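PDB 5I0P: beta-lactamase domain protein from Burkholderia ambifaria, which binds two zinc ions and, as a member of the metallo-beta-lactamase superfamily, is probably a metal-dependent hydrolase. Local coordinates for residues R263-A268 with Q290-H295; D270-P275 with P280-R285. All blocks are in the same frame, centred on the assembly; numbering follows the deposited sequence.

Contact 1. Residues R263-A268 with Q290-H295; sequences RYETMA and QLRAHH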
ATOM      1  N   ARG A 263      13.918  -6.354   0.708  1.00 35.17           N
ATOM      2  CA  ARG A 263      13.934  -5.938   2.107  1.00 26.95           C
ATOM      3  C   ARG A 263      13.213  -6.921   3.040  1.00 37.34           C
ATOM      4  O   ARG A 263      13.574  -7.056   4.218  1.00 31.48           O
ATOM      5  CB  ARG A 263      13.286  -4.559   2.211  1.00 31.41           C
ATOM      6  CG  ARG A 263      14.001  -3.460   1.459  1.00 34.45           C
ATOM      7  CD  ARG A 263      15.458  -3.263   1.940  1.00 27.08           C
ATOM      8  NE  ARG A 263      15.650  -3.090   3.395  1.00 41.79           N
ATOM      9  CZ  ARG A 263      15.463  -1.960   4.090  1.00 38.93           C
ATOM     10  NH1 ARG A 263      15.035  -0.857   3.495  1.00 31.16           N
ATOM     11  NH2 ARG A 263      15.713  -1.933   5.390  1.00 28.17           N
ATOM     12  N   TYR A 264      12.186  -7.607   2.557  1.00 34.70           N
ATOM     13  CA  TYR A 264      11.476  -8.532   3.426  1.00 32.27           C
ATOM     14  C   TYR A 264      11.977  -9.954   3.256  1.00 37.36           C
ATOM     15  O   TYR A 264      11.922 -10.719   4.216  1.00 42.58           O
ATOM     16  CB  TYR A 264       9.976  -8.460   3.141  1.00 31.78           C
ATOM     17  CG  TYR A 264       9.550  -7.046   2.849  1.00 24.89           C
ATOM     18  CD1 TYR A 264       9.382  -6.133   3.870  1.00 24.88           C
ATOM     19  CD2 TYR A 264       9.368  -6.614   1.538  1.00 24.01           C
ATOM     20  CE1 TYR A 264       9.024  -4.811   3.598  1.00 26.59           C
ATOM     21  CE2 TYR A 264       9.017  -5.332   1.264  1.00 31.06           C
ATOM     22  CZ  TYR A 264       8.855  -4.415   2.292  1.00 34.83           C
ATOM     23  OH  TYR A 264       8.513  -3.096   2.015  1.00 38.28           O
ATOM     24  N   GLU A 265      12.546 -10.282   2.083  1.00 41.50           N
ATOM     25  CA  GLU A 265      13.113 -11.606   1.835  1.00 47.45           C
ATOM     26  C   GLU A 265      14.150 -11.984   2.887  1.00 53.99           C
ATOM     27  O   GLU A 265      14.264 -13.157   3.260  1.00 63.71           O
ATOM     28  CB  GLU A 265      13.762 -11.651   0.451  1.00 51.18           C
ATOM     29  CG  GLU A 265      12.959 -12.289  -0.666  1.00 55.20           C
ATOM     30  CD  GLU A 265      13.547 -11.992  -2.056  1.00 64.47           C
ATOM     31  OE1 GLU A 265      14.166 -10.917  -2.244  1.00 66.57           O
ATOM     32  OE2 GLU A 265      13.389 -12.832  -2.972  1.00 69.81           O
ATOM     33  N   THR A 266      14.933 -11.022   3.368  1.00 48.71           N
ATOM     34  CA  THR A 266      16.010 -11.378   4.286  1.00 49.79           C
ATOM     35  C   THR A 266      15.571 -11.407   5.742  1.00 44.62           C
ATOM     36  O   THR A 266      16.365 -11.824   6.591  1.00 45.24           O
ATOM     37  CB  THR A 266      17.207 -10.410   4.165  1.00 48.49           C
ATOM     38  OG1 THR A 266      16.751  -9.050   4.241  1.00 42.37           O
ATOM     39  CG2 THR A 266      17.981 -10.652   2.872  1.00 48.14           C
ATOM     40  N   MET A 267      14.352 -10.962   6.044  1.00 40.08           N
ATOM     41  CA  MET A 267      13.842 -10.956   7.402  1.00 31.99           C
ATOM     42  C   MET A 267      13.594 -12.399   7.869  1.00 41.99           C
ATOM     43  O   MET A 267      13.661 -13.350   7.093  1.00 39.62           O
ATOM     44  CB  MET A 267      12.551 -10.143   7.489  1.00 30.28           C
ATOM     45  CG  MET A 267      12.688  -8.643   7.235  1.00 29.31           C
ATOM     46  SD  MET A 267      11.085  -7.789   7.205  1.00 38.12           S
ATOM     47  CE  MET A 267      11.513  -6.101   6.768  1.00 34.50           C
ATOM     48  N   ALA A 268      13.333 -12.553   9.166  1.00 45.35           N
ATOM     49  CA  ALA A 268      13.219 -13.879   9.762  1.00 40.25           C
ATOM     50  C   ALA A 268      12.091 -14.678   9.113  1.00 38.23           C
ATOM     51  O   ALA A 268      11.013 -14.133   8.842  1.00 37.67           O
ATOM     52  CB  ALA A 268      12.948 -13.771  11.264  1.00 35.55           C
ATOM     53  N   GLN A 290       6.370 -16.370  -4.525  1.00 31.13           N
ATOM     54  CA  GLN A 290       5.198 -16.437  -5.391  1.00 33.08           C
ATOM     55  C   GLN A 290       5.027 -15.151  -6.198  1.00 35.60           C
ATOM     56  O   GLN A 290       4.680 -15.183  -7.384  1.00 37.62           O
ATOM     57  CB  GLN A 290       3.960 -16.689  -4.537  1.00 31.29           C
ATOM     58  CG  GLN A 290       4.023 -17.982  -3.816  1.00 40.58           C
ATOM     59  CD  GLN A 290       2.880 -18.183  -2.833  1.00 45.88           C
ATOM     60  OE1 GLN A 290       2.001 -17.331  -2.688  1.00 43.23           O
ATOM     61  NE2 GLN A 290       2.913 -19.308  -2.126  1.00 51.66           N
ATOM     62  N   LEU A 291       5.199 -14.006  -5.554  1.00 31.38           N
ATOM     63  CA  LEU A 291       5.053 -12.758  -6.273  1.00 31.78           C
ATOM     64  C   LEU A 291       6.126 -12.631  -7.350  1.00 31.55           C
ATOM     65  O   LEU A 291       5.829 -12.258  -8.493  1.00 28.12           O
ATOM     66  CB  LEU A 291       5.124 -11.606  -5.275  1.00 34.21           C
ATOM     67  CG  LEU A 291       4.004 -11.609  -4.230  1.00 36.17           C
ATOM     68  CD1 LEU A 291       4.397 -10.670  -3.116  1.00 33.78           C
ATOM     69  CD2 LEU A 291       2.709 -11.176  -4.825  1.00 32.81           C
ATOM     70  N   ARG A 292       7.367 -13.013  -7.033  1.00 33.16           N
ATOM     71  CA  ARG A 292       8.410 -12.934  -8.051  1.00 36.61           C
ATOM     72  C   ARG A 292       8.106 -13.862  -9.223  1.00 32.31           C
ATOM     73  O   ARG A 292       8.257 -13.459 -10.382  1.00 32.47           O
ATOM     74  CB  ARG A 292       9.799 -13.243  -7.470  1.00 32.66           C
ATOM     75  CG  ARG A 292      10.313 -12.313  -6.412  1.00 39.59           C
ATOM     76  CD  ARG A 292      11.811 -12.566  -6.120  1.00 41.18           C
ATOM     77  NE  ARG A 292      12.368 -11.635  -5.130  1.00 44.79           N
ATOM     78  CZ  ARG A 292      12.656 -10.358  -5.360  1.00 40.15           C
ATOM     79  NH1 ARG A 292      13.162  -9.617  -4.393  1.00 37.95           N
ATOM     80  NH2 ARG A 292      12.443  -9.820  -6.542  1.00 36.83           N
ATOM     81  N   ALA A 293       7.658 -15.097  -8.943  1.00 37.84           N
ATOM     82  CA  ALA A 293       7.287 -16.019 -10.021  1.00 34.02           C
ATOM     83  C   ALA A 293       6.125 -15.482 -10.834  1.00 34.14           C
ATOM     84  O   ALA A 293       6.155 -15.511 -12.070  1.00 36.94           O
ATOM     85  CB  ALA A 293       6.915 -17.374  -9.457  1.00 31.00           C
ATOM     86  N   HIS A 294       5.118 -14.930 -10.163  1.00 28.38           N
ATOM     87  CA  HIS A 294       3.964 -14.385 -10.867  1.00 31.93           C
ATOM     88  C   HIS A 294       4.380 -13.279 -11.831  1.00 36.39           C
ATOM     89  O   HIS A 294       4.037 -13.311 -13.021  1.00 40.16           O
ATOM     90  CB  HIS A 294       2.970 -13.890  -9.842  1.00 27.08           C
ATOM     91  CG  HIS A 294       2.010 -12.878 -10.358  1.00 40.31           C
ATOM     92  ND1 HIS A 294       2.214 -11.521 -10.204  1.00 39.56           N
ATOM     93  CD2 HIS A 294       0.817 -13.017 -10.983  1.00 39.91           C
ATOM     94  CE1 HIS A 294       1.193 -10.868 -10.734  1.00 40.82           C
ATOM     95  NE2 HIS A 294       0.331 -11.752 -11.207  1.00 41.24           N
ATOM     96  N   HIS A 295       5.152 -12.308 -11.344  1.00 30.19           N
ATOM     97  CA  HIS A 295       5.576 -11.219 -12.217  1.00 32.74           C
ATOM     98  C   HIS A 295       6.493 -11.721 -13.326  1.00 33.74           C
ATOM     99  O   HIS A 295       6.501 -11.150 -14.422  1.00 31.71           O
ATOM    100  CB  HIS A 295       6.231 -10.086 -11.412  1.00 25.48           C
ATOM    101  CG  HIS A 295       5.238  -9.232 -10.700  1.00 31.27           C
ATOM    102  ND1 HIS A 295       5.127  -9.187  -9.326  1.00 36.11           N
ATOM    103  CD2 HIS A 295       4.258  -8.434 -11.180  1.00 35.38           C
ATOM    104  CE1 HIS A 295       4.127  -8.391  -8.988  1.00 35.09           C
ATOM    105  NE2 HIS A 295       3.593  -7.908 -10.096  1.00 33.85           N
TER
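Arg292 leaves its helix with CG anti to its own carbonyl carbon (chi1 -63°) and then runs extended from CG to NE, which carries the guanidinium well clear of the helix surface and toward Glu265. The glutamate is likewise extended beyond CG and comes from the opposite direction, so that the carboxylate reaches the NE/NH1 edge of the guanidinium between helix 262-265 and helix 284-308. The span is long: the CA atoms of Glu265 and Arg292, the nearest pair across the two segments, are 11.0 Å apart, and the polar ends alone close the distance.

The grip is bidentate and side-on. Arg292 NE donates to Glu265 OE2 at 2.7 Å, and Arg292 NH1 donates to Glu265 OE1, also at 2.7 Å, giving each carboxylate oxygen its own N-H in a salt bridge. Both oxygens lie close to the guanidinium plane, at the edge of the group. The carboxylate does not share that plane, being turned by 34°, and the two nitrogens reach its oxygens from 48° above it. The remaining terminal nitrogen, NH2, is held by the backbone carbonyl of Leu258 at the end of helix 253-260, while the arginine side chain touches Leu261 and that of Glu265 touches Ile288. One guanidinium thus ties three helical elements together, well away from the zinc site.

Both residues are partly exposed, and the buried surface is small, so packing adds little to this contact. The chemistry is that of a surface salt bridge: two short charge-assisted bonds fix the rotation of both groups, and the opposite charges probably keep the carboxylate ionised despite partial burial, although water would be expected to screen part of their attraction.

Contact 2. Residues D270-P275 with P280-R285; sequences DTLVLP and PFRGVR
Val273 and Phe281 form the antiparallel hydrogen-bonded pair of the hairpin of strands 272-275 and 281-282. Val273 N donates to Phe281 O at 2.8 Å, and Phe281 N returns a bond to Val273 O at 3.1 Å. A CA-H...O contact from Pro280 CA to Val273 O, 3.2 Å, adds a third link beside them.

Apolar packing gathers about the same pair. With CG between the backbone N and the carbonyl carbon (chi1 74°), the Phe281 ring lies alongside Val273, whose CB sits over one ring face, 3.8 Å from the centroid, in a CH-pi contact. Pro275 CG approaches the ring edge, and Val273 CG2 meets Val284 CB at the helix start. Elsewhere, Leu274 CD2 rests on Pro280 CB at 3.7 Å.

The side-chain hydrogen bond across the segments comes from Arg282. Its NE donates to Asp270 O at 2.7 Å, the oxygen lying near the guanidinium plane, while Leu272 covers one face and NH2 holds a water.

Strand pairing and apolar burial thus anchor the outermost strand of the six-stranded sheet close to zinc ligand His277, and the arginine gives a backbone carbonyl a charged donor at the partly exposed rim of the contact.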
ATOM      1  N   ASP A 270       9.990 -16.736  10.348  1.00 59.05           N
ATOM      2  CA  ASP A 270       8.805 -16.819  11.187  1.00 59.27           C
ATOM      3  C   ASP A 270       8.191 -15.465  11.431  1.00 48.09           C
ATOM      4  O   ASP A 270       7.356 -15.332  12.331  1.00 54.84           O
ATOM      5  CB  ASP A 270       9.149 -17.449  12.540  1.00 64.05           C
ATOM      6  CG  ASP A 270      10.056 -16.562  13.381  1.00 73.74           C
ATOM      7  OD1 ASP A 270      10.838 -15.772  12.812  1.00 74.16           O
ATOM      8  OD2 ASP A 270       9.971 -16.639  14.623  1.00 79.75           O
ATOM      9  N   THR A 271       8.594 -14.464  10.667  1.00 40.71           N
ATOM     10  CA  THR A 271       8.067 -13.127  10.872  1.00 41.46           C
ATOM     11  C   THR A 271       6.563 -13.142  10.696  1.00 45.01           C
ATOM     12  O   THR A 271       6.033 -13.707   9.736  1.00 46.87           O
ATOM     13  CB  THR A 271       8.711 -12.121   9.906  1.00 37.61           C
ATOM     14  OG1 THR A 271      10.120 -12.105  10.115  1.00 41.53           O
ATOM     15  CG2 THR A 271       8.168 -10.708  10.123  1.00 28.60           C
ATOM     16  N   LEU A 272       5.887 -12.529  11.645  1.00 42.56           N
ATOM     17  CA  LEU A 272       4.465 -12.296  11.543  1.00 39.07           C
ATOM     18  C   LEU A 272       4.284 -11.094  10.631  1.00 29.76           C
ATOM     19  O   LEU A 272       4.867 -10.041  10.879  1.00 27.92           O
ATOM     20  CB  LEU A 272       3.876 -12.034  12.930  1.00 37.45           C
ATOM     21  CG  LEU A 272       2.387 -11.739  12.993  1.00 33.52           C
ATOM     22  CD1 LEU A 272       1.642 -12.911  12.361  1.00 31.44           C
ATOM     23  CD2 LEU A 272       1.924 -11.491  14.451  1.00 31.97           C
ATOM     24  N   VAL A 273       3.599 -11.289   9.517  1.00 34.21           N
ATOM     25  CA  VAL A 273       3.287 -10.224   8.575  1.00 25.15           C
ATOM     26  C   VAL A 273       1.872  -9.741   8.849  1.00 29.70           C
ATOM     27  O   VAL A 273       0.940 -10.550   8.954  1.00 33.03           O
ATOM     28  CB  VAL A 273       3.426 -10.699   7.118  1.00 24.98           C
ATOM     29  CG1 VAL A 273       3.253  -9.532   6.169  1.00 23.96           C
ATOM     30  CG2 VAL A 273       4.777 -11.392   6.909  1.00 27.74           C
ATOM     31  N   LEU A 274       1.710  -8.421   8.989  1.00 29.54           N
ATOM     32  CA  LEU A 274       0.407  -7.788   9.148  1.00 23.37           C
ATOM     33  C   LEU A 274       0.110  -6.992   7.884  1.00 26.03           C
ATOM     34  O   LEU A 274       0.567  -5.855   7.727  1.00 33.12           O
ATOM     35  CB  LEU A 274       0.378  -6.909  10.399  1.00 26.76           C
ATOM     36  CG  LEU A 274       0.792  -7.654  11.686  1.00 24.40           C
ATOM     37  CD1 LEU A 274       0.718  -6.792  12.949  1.00 28.91           C
ATOM     38  CD2 LEU A 274      -0.078  -8.833  11.887  1.00 29.25           C
ATOM     39  N   PRO A 275      -0.590  -7.568   6.921  1.00 26.08           N
ATOM     40  CA  PRO A 275      -0.818  -6.887   5.649  1.00 26.23           C
ATOM     41  C   PRO A 275      -2.118  -6.109   5.690  1.00 29.54           C
ATOM     42  O   PRO A 275      -3.039  -6.419   6.450  1.00 21.96           O
ATOM     43  CB  PRO A 275      -0.938  -8.047   4.664  1.00 28.06           C
ATOM     44  CG  PRO A 275      -1.729  -9.095   5.525  1.00 24.85           C
ATOM     45  CD  PRO A 275      -1.220  -8.900   6.957  1.00 26.65           C
ATOM     46  N   PRO A 280      -3.326 -11.748   8.792  1.00 26.92           N
ATOM     47  CA  PRO A 280      -1.971 -11.937   9.338  1.00 30.97           C
ATOM     48  C   PRO A 280      -1.465 -13.334   8.993  1.00 35.96           C
ATOM     49  O   PRO A 280      -2.223 -14.315   8.994  1.00 30.87           O
ATOM     50  CB  PRO A 280      -2.158 -11.771  10.856  1.00 26.71           C
ATOM     51  CG  PRO A 280      -3.379 -10.913  11.020  1.00 25.19           C
ATOM     52  CD  PRO A 280      -4.273 -11.228   9.799  1.00 26.26           C
ATOM     53  N   PHE A 281      -0.186 -13.416   8.646  1.00 33.36           N
ATOM     54  CA  PHE A 281       0.353 -14.684   8.190  1.00 31.66           C
ATOM     55  C   PHE A 281       1.855 -14.751   8.438  1.00 36.42           C
ATOM     56  O   PHE A 281       2.542 -13.740   8.600  1.00 27.27           O
ATOM     57  CB  PHE A 281       0.072 -14.914   6.710  1.00 28.36           C
ATOM     58  CG  PHE A 281       0.914 -14.074   5.792  1.00 26.22           C
ATOM     59  CD1 PHE A 281       0.546 -12.784   5.475  1.00 27.53           C
ATOM     60  CD2 PHE A 281       2.077 -14.581   5.244  1.00 37.56           C
ATOM     61  CE1 PHE A 281       1.302 -12.029   4.586  1.00 28.15           C
ATOM     62  CE2 PHE A 281       2.847 -13.800   4.370  1.00 37.31           C
ATOM     63  CZ  PHE A 281       2.453 -12.533   4.057  1.00 25.10           C
ATOM     64  N   ARG A 282       2.347 -15.976   8.478  1.00 35.93           N
ATOM     65  CA  ARG A 282       3.765 -16.255   8.464  1.00 39.32           C
ATOM     66  C   ARG A 282       4.095 -16.947   7.146  1.00 45.14           C
ATOM     67  O   ARG A 282       3.289 -17.713   6.604  1.00 41.15           O
ATOM     68  CB  ARG A 282       4.167 -17.125   9.662  1.00 33.80           C
ATOM     69  CG  ARG A 282       4.153 -16.379  10.983  1.00 36.22           C
ATOM     70  CD  ARG A 282       4.752 -17.146  12.186  1.00 34.13           C
ATOM     71  NE  ARG A 282       4.949 -16.194  13.289  1.00 41.53           N
ATOM     72  CZ  ARG A 282       4.031 -15.881  14.208  1.00 40.84           C
ATOM     73  NH1 ARG A 282       2.853 -16.481  14.177  1.00 34.44           N
ATOM     74  NH2 ARG A 282       4.285 -14.966  15.153  1.00 32.31           N
ATOM     75  N   GLY A 283       5.300 -16.691   6.649  1.00 40.85           N
ATOM     76  CA  GLY A 283       5.697 -17.224   5.371  1.00 36.66           C
ATOM     77  C   GLY A 283       5.998 -16.106   4.404  1.00 43.90           C
ATOM     78  O   GLY A 283       5.663 -16.197   3.214  1.00 41.40           O
ATOM     79  N   VAL A 284       6.638 -15.042   4.906  1.00 39.85           N
ATOM     80  CA  VAL A 284       6.898 -13.899   4.044  1.00 41.28           C
ATOM     81  C   VAL A 284       7.778 -14.302   2.868  1.00 41.41           C
ATOM     82  O   VAL A 284       7.521 -13.903   1.726  1.00 41.56           O
ATOM     83  CB  VAL A 284       7.506 -12.725   4.836  1.00 36.74           C
ATOM     84  CG1 VAL A 284       8.872 -13.081   5.407  1.00 32.38           C
ATOM     85  CG2 VAL A 284       7.624 -11.507   3.900  1.00 26.44           C
ATOM     86  N   ARG A 285       8.784 -15.147   3.115  1.00 39.88           N
ATOM     87  CA  ARG A 285       9.692 -15.539   2.042  1.00 39.70           C
ATOM     88  C   ARG A 285       8.970 -16.380   1.003  1.00 40.63           C
ATOM     89  O   ARG A 285       9.229 -16.241  -0.202  1.00 37.53           O
ATOM     90  CB  ARG A 285      10.893 -16.300   2.596  1.00 42.13           C
ATOM     91  CG  ARG A 285      12.083 -16.284   1.638  1.00 50.39           C
ATOM     92  CD  ARG A 285      13.377 -16.729   2.306  1.00 52.75           C
ATOM     93  NE  ARG A 285      13.625 -15.900   3.472  1.00 59.17           N
ATOM     94  CZ  ARG A 285      14.349 -16.271   4.519  1.00 55.52           C
ATOM     95  NH1 ARG A 285      14.901 -17.476   4.539  1.00 54.00           N
ATOM     96  NH2 ARG A 285      14.498 -15.439   5.545  1.00 35.66           N
TER
HETATM   97  O   HOH W   1       6.801 -13.533  14.982  1.00 38.76           O
HETATM   98  O   HOH W   2       7.182 -15.045   7.941  1.00 24.51           O

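Contact 2 is largely buried and combines backbone pairing with apolar packing, whereas contact 1 lies at the surface and rests on one ion pair between side chains. Both use helix 284-308: residues 280-285 lead from the edge strand into its first turn, and residues 290-295 lie further along it. The hairpin lies in the chain between helix 262-265 and the salt-bridged part of helix 284-308, and is thus nested within the loop the salt bridge closes. The two also touch directly. Tyr264 CB packs on Val284 CG2, and Arg285 gives weak hydrogen bonds to the backbone oxygens of Glu265 and Met267, fastening the start of the long helix to the same turn that contact 1 holds further on.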